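Local coordinates for protein putative aspartyl-tRNA synthetase (PDB 6OD8) that probably attaches L-aspartate to its cognate tRNA at the expense of ATP, as a class II aminoacyl-tRNA synthetase, at residues L400-Y404 against M405-E409. Numbering follows the deposited sequence.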
ATOM      1  N   LEU A 400      -1.692   0.356 -28.224  1.00 19.15           N
ATOM      2  CA  LEU A 400      -1.303  -0.570 -29.291  1.00 18.17           C
ATOM      3  C   LEU A 400      -1.062  -1.997 -28.790  1.00 20.54           C
ATOM      4  O   LEU A 400      -0.352  -2.214 -27.805  1.00 17.76           O
ATOM      5  CB  LEU A 400      -0.036  -0.048 -29.969  1.00 17.69           C
ATOM      6  CG  LEU A 400       0.476  -0.819 -31.172  1.00 23.90           C
ATOM      7  CD1 LEU A 400      -0.503  -0.534 -32.288  1.00 22.86           C
ATOM      8  CD2 LEU A 400       1.873  -0.314 -31.521  1.00 19.96           C
ATOM      9  N   ARG A 401      -1.626  -2.969 -29.510  1.00 18.80           N
ATOM     10  CA  ARG A 401      -1.429  -4.396 -29.281  1.00 22.66           C
ATOM     11  C   ARG A 401      -0.911  -4.989 -30.580  1.00 25.09           C
ATOM     12  O   ARG A 401      -1.475  -4.706 -31.637  1.00 19.88           O
ATOM     13  CB  ARG A 401      -2.742  -5.097 -28.904  1.00 16.79           C
ATOM     14  CG  ARG A 401      -3.471  -4.521 -27.714  1.00 18.70           C
ATOM     15  CD  ARG A 401      -4.735  -5.320 -27.420  1.00 19.87           C
ATOM     16  NE  ARG A 401      -5.486  -4.759 -26.293  1.00 16.84           N
ATOM     17  CZ  ARG A 401      -6.614  -5.279 -25.818  1.00 23.49           C
ATOM     18  NH1 ARG A 401      -7.117  -6.383 -26.367  1.00 18.67           N
ATOM     19  NH2 ARG A 401      -7.240  -4.693 -24.799  1.00 21.35           N
ATOM     20  N   ILE A 402       0.172  -5.772 -30.512  1.00 17.40           N
ATOM     21  CA  ILE A 402       0.707  -6.492 -31.666  1.00 18.06           C
ATOM     22  C   ILE A 402       0.885  -7.940 -31.239  1.00 26.63           C
ATOM     23  O   ILE A 402       1.465  -8.213 -30.183  1.00 23.72           O
ATOM     24  CB  ILE A 402       2.043  -5.909 -32.179  1.00 20.24           C
ATOM     25  CG1 ILE A 402       1.901  -4.418 -32.499  1.00 24.42           C
ATOM     26  CG2 ILE A 402       2.525  -6.657 -33.450  1.00 22.30           C
ATOM     27  CD1 ILE A 402       3.206  -3.765 -32.938  1.00 29.81           C
ATOM     28  N   ASN A 403       0.354  -8.853 -32.040  1.00 22.94           N
ATOM     29  CA  ASN A 403       0.590 -10.270 -31.812  1.00 23.16           C
ATOM     30  C   ASN A 403       2.089 -10.566 -31.834  1.00 29.08           C
ATOM     31  O   ASN A 403       2.841  -9.999 -32.637  1.00 25.30           O
ATOM     32  CB  ASN A 403      -0.136 -11.081 -32.888  1.00 26.65           C
ATOM     33  CG  ASN A 403       0.222 -12.529 -32.845  1.00 32.16           C
ATOM     34  OD1 ASN A 403       1.147 -12.975 -33.523  1.00 44.54           O
ATOM     35  ND2 ASN A 403      -0.496 -13.284 -32.039  1.00 24.48           N
ATOM     36  N   TYR A 404       2.515 -11.470 -30.948  1.00 23.37           N
ATOM     37  CA  TYR A 404       3.919 -11.844 -30.834  1.00 24.01           C
ATOM     38  C   TYR A 404       4.520 -12.257 -32.182  1.00 24.10           C
ATOM     39  O   TYR A 404       5.659 -11.886 -32.506  1.00 21.26           O
ATOM     40  CB  TYR A 404       4.056 -12.983 -29.816  1.00 26.77           C
ATOM     41  CG  TYR A 404       5.483 -13.332 -29.471  1.00 24.47           C
ATOM     42  CD1 TYR A 404       6.108 -12.737 -28.389  1.00 24.59           C
ATOM     43  CD2 TYR A 404       6.203 -14.272 -30.221  1.00 27.15           C
ATOM     44  CE1 TYR A 404       7.413 -13.046 -28.058  1.00 27.29           C
ATOM     45  CE2 TYR A 404       7.515 -14.593 -29.896  1.00 18.92           C
ATOM     46  CZ  TYR A 404       8.113 -13.975 -28.816  1.00 22.19           C
ATOM     47  OH  TYR A 404       9.415 -14.269 -28.472  1.00 27.10           O
ATOM     48  N   MET A 405       3.778 -13.025 -32.986  1.00 23.66           N
ATOM     49  CA  MET A 405       4.354 -13.470 -34.257  1.00 22.02           C
ATOM     50  C   MET A 405       4.546 -12.306 -35.212  1.00 25.58           C
ATOM     51  O   MET A 405       5.505 -12.304 -35.987  1.00 27.94           O
ATOM     52  CB  MET A 405       3.489 -14.561 -34.893  1.00 23.65           C
ATOM     53  CG  MET A 405       3.502 -15.857 -34.090  1.00 29.95           C
ATOM     54  SD  MET A 405       2.625 -17.189 -34.957  1.00 51.80           S
ATOM     55  CE  MET A 405       0.936 -16.789 -34.501  1.00 50.64           C
ATOM     56  N   HIS A 406       3.675 -11.291 -35.150  1.00 25.24           N
ATOM     57  CA  HIS A 406       3.914 -10.101 -35.958  1.00 27.83           C
ATOM     58  C   HIS A 406       5.032  -9.242 -35.383  1.00 24.64           C
ATOM     59  O   HIS A 406       5.703  -8.534 -36.138  1.00 22.05           O
ATOM     60  CB  HIS A 406       2.615  -9.313 -36.119  1.00 26.67           C
ATOM     61  CG  HIS A 406       1.582 -10.043 -36.924  1.00 32.77           C
ATOM     62  ND1 HIS A 406       1.655 -10.167 -38.296  1.00 35.08           N
ATOM     63  CD2 HIS A 406       0.470 -10.718 -36.545  1.00 33.82           C
ATOM     64  CE1 HIS A 406       0.624 -10.871 -38.729  1.00 33.33           C
ATOM     65  NE2 HIS A 406      -0.099 -11.236 -37.687  1.00 33.99           N
ATOM     66  N   CYS A 407       5.239  -9.274 -34.061  1.00 26.29           N
ATOM     67  CA  CYS A 407       6.420  -8.632 -33.494  1.00 22.35           C
ATOM     68  C   CYS A 407       7.699  -9.254 -34.036  1.00 20.52           C
ATOM     69  O   CYS A 407       8.678  -8.545 -34.285  1.00 21.35           O
ATOM     70  CB  CYS A 407       6.422  -8.729 -31.969  1.00 25.05           C
ATOM     71  SG  CYS A 407       5.155  -7.749 -31.127  1.00 26.62           S
ATOM     72  N   ILE A 408       7.726 -10.586 -34.140  1.00 26.01           N
ATOM     73  CA  ILE A 408       8.860 -11.267 -34.754  1.00 26.52           C
ATOM     74  C   ILE A 408       9.048 -10.777 -36.182  1.00 25.78           C
ATOM     75  O   ILE A 408      10.174 -10.510 -36.622  1.00 29.08           O
ATOM     76  CB  ILE A 408       8.662 -12.795 -34.713  1.00 28.95           C
ATOM     77  CG1 ILE A 408       8.689 -13.331 -33.278  1.00 33.06           C
ATOM     78  CG2 ILE A 408       9.720 -13.500 -35.616  1.00 25.78           C
ATOM     79  CD1 ILE A 408      10.048 -13.281 -32.623  1.00 29.40           C
ATOM     80  N   GLU A 409       7.951 -10.681 -36.941  1.00 25.95           N
ATOM     81  CA  GLU A 409       8.076 -10.268 -38.339  1.00 29.89           C
ATOM     82  C   GLU A 409       8.591  -8.841 -38.441  1.00 29.35           C
ATOM     83  O   GLU A 409       9.364  -8.525 -39.349  1.00 26.87           O
ATOM     84  CB  GLU A 409       6.733 -10.394 -39.059  1.00 37.05           C
ATOM     85  CG  GLU A 409       6.220 -11.811 -39.197  1.00 47.90           C
ATOM     86  CD  GLU A 409       4.818 -11.849 -39.772  1.00 67.20           C
ATOM     87  OE1 GLU A 409       4.369 -10.806 -40.303  1.00 75.58           O
ATOM     88  OE2 GLU A 409       4.162 -12.913 -39.684  1.00 69.04           O
TER
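Asn403 N-caps the helix that starts where strand 400-403 ends. Its side-chain OD1 accepts from Met405 N at 2.7 Å. The donor stands well above the carbonyl plane, about 50° out of it, and the bond is bent. A second bond to the same OD1, from His406 N, is weak at 3.4 Å. With CG anti to the backbone N (chi1 171°), it lies beside the backbone carbonyl carbon, and OD1 turns back to the first helical N-H groups. Backbone bonds continue the helix, from Cys407 N to Asn403 O and from Ile408 N to Tyr404 O.

Two buried apolar contacts close the packed part of the turn. Ile402 CG2 touches Cys407 SG at 3.7 Å, and Tyr404 CE2 lies 3.8 Å from Ile408 CG1. By contrast, Asn403, Met405 and His406 are partly exposed. There the His406 ring brings the CD2 edge to Asn403 CB. ND1 of His406 makes a weak bond to OE1 of solvent-exposed Glu409.

The axes of the short strand and helix segments run nearly perpendicular (86°). Strand 400-403 pairs with strands 391-392 and 445-449 in the large mixed sheet of the catalytic domain. Tyr404 OH bonds to Asp423 O, and Cys407 packs on Leu433 of helix 427-441.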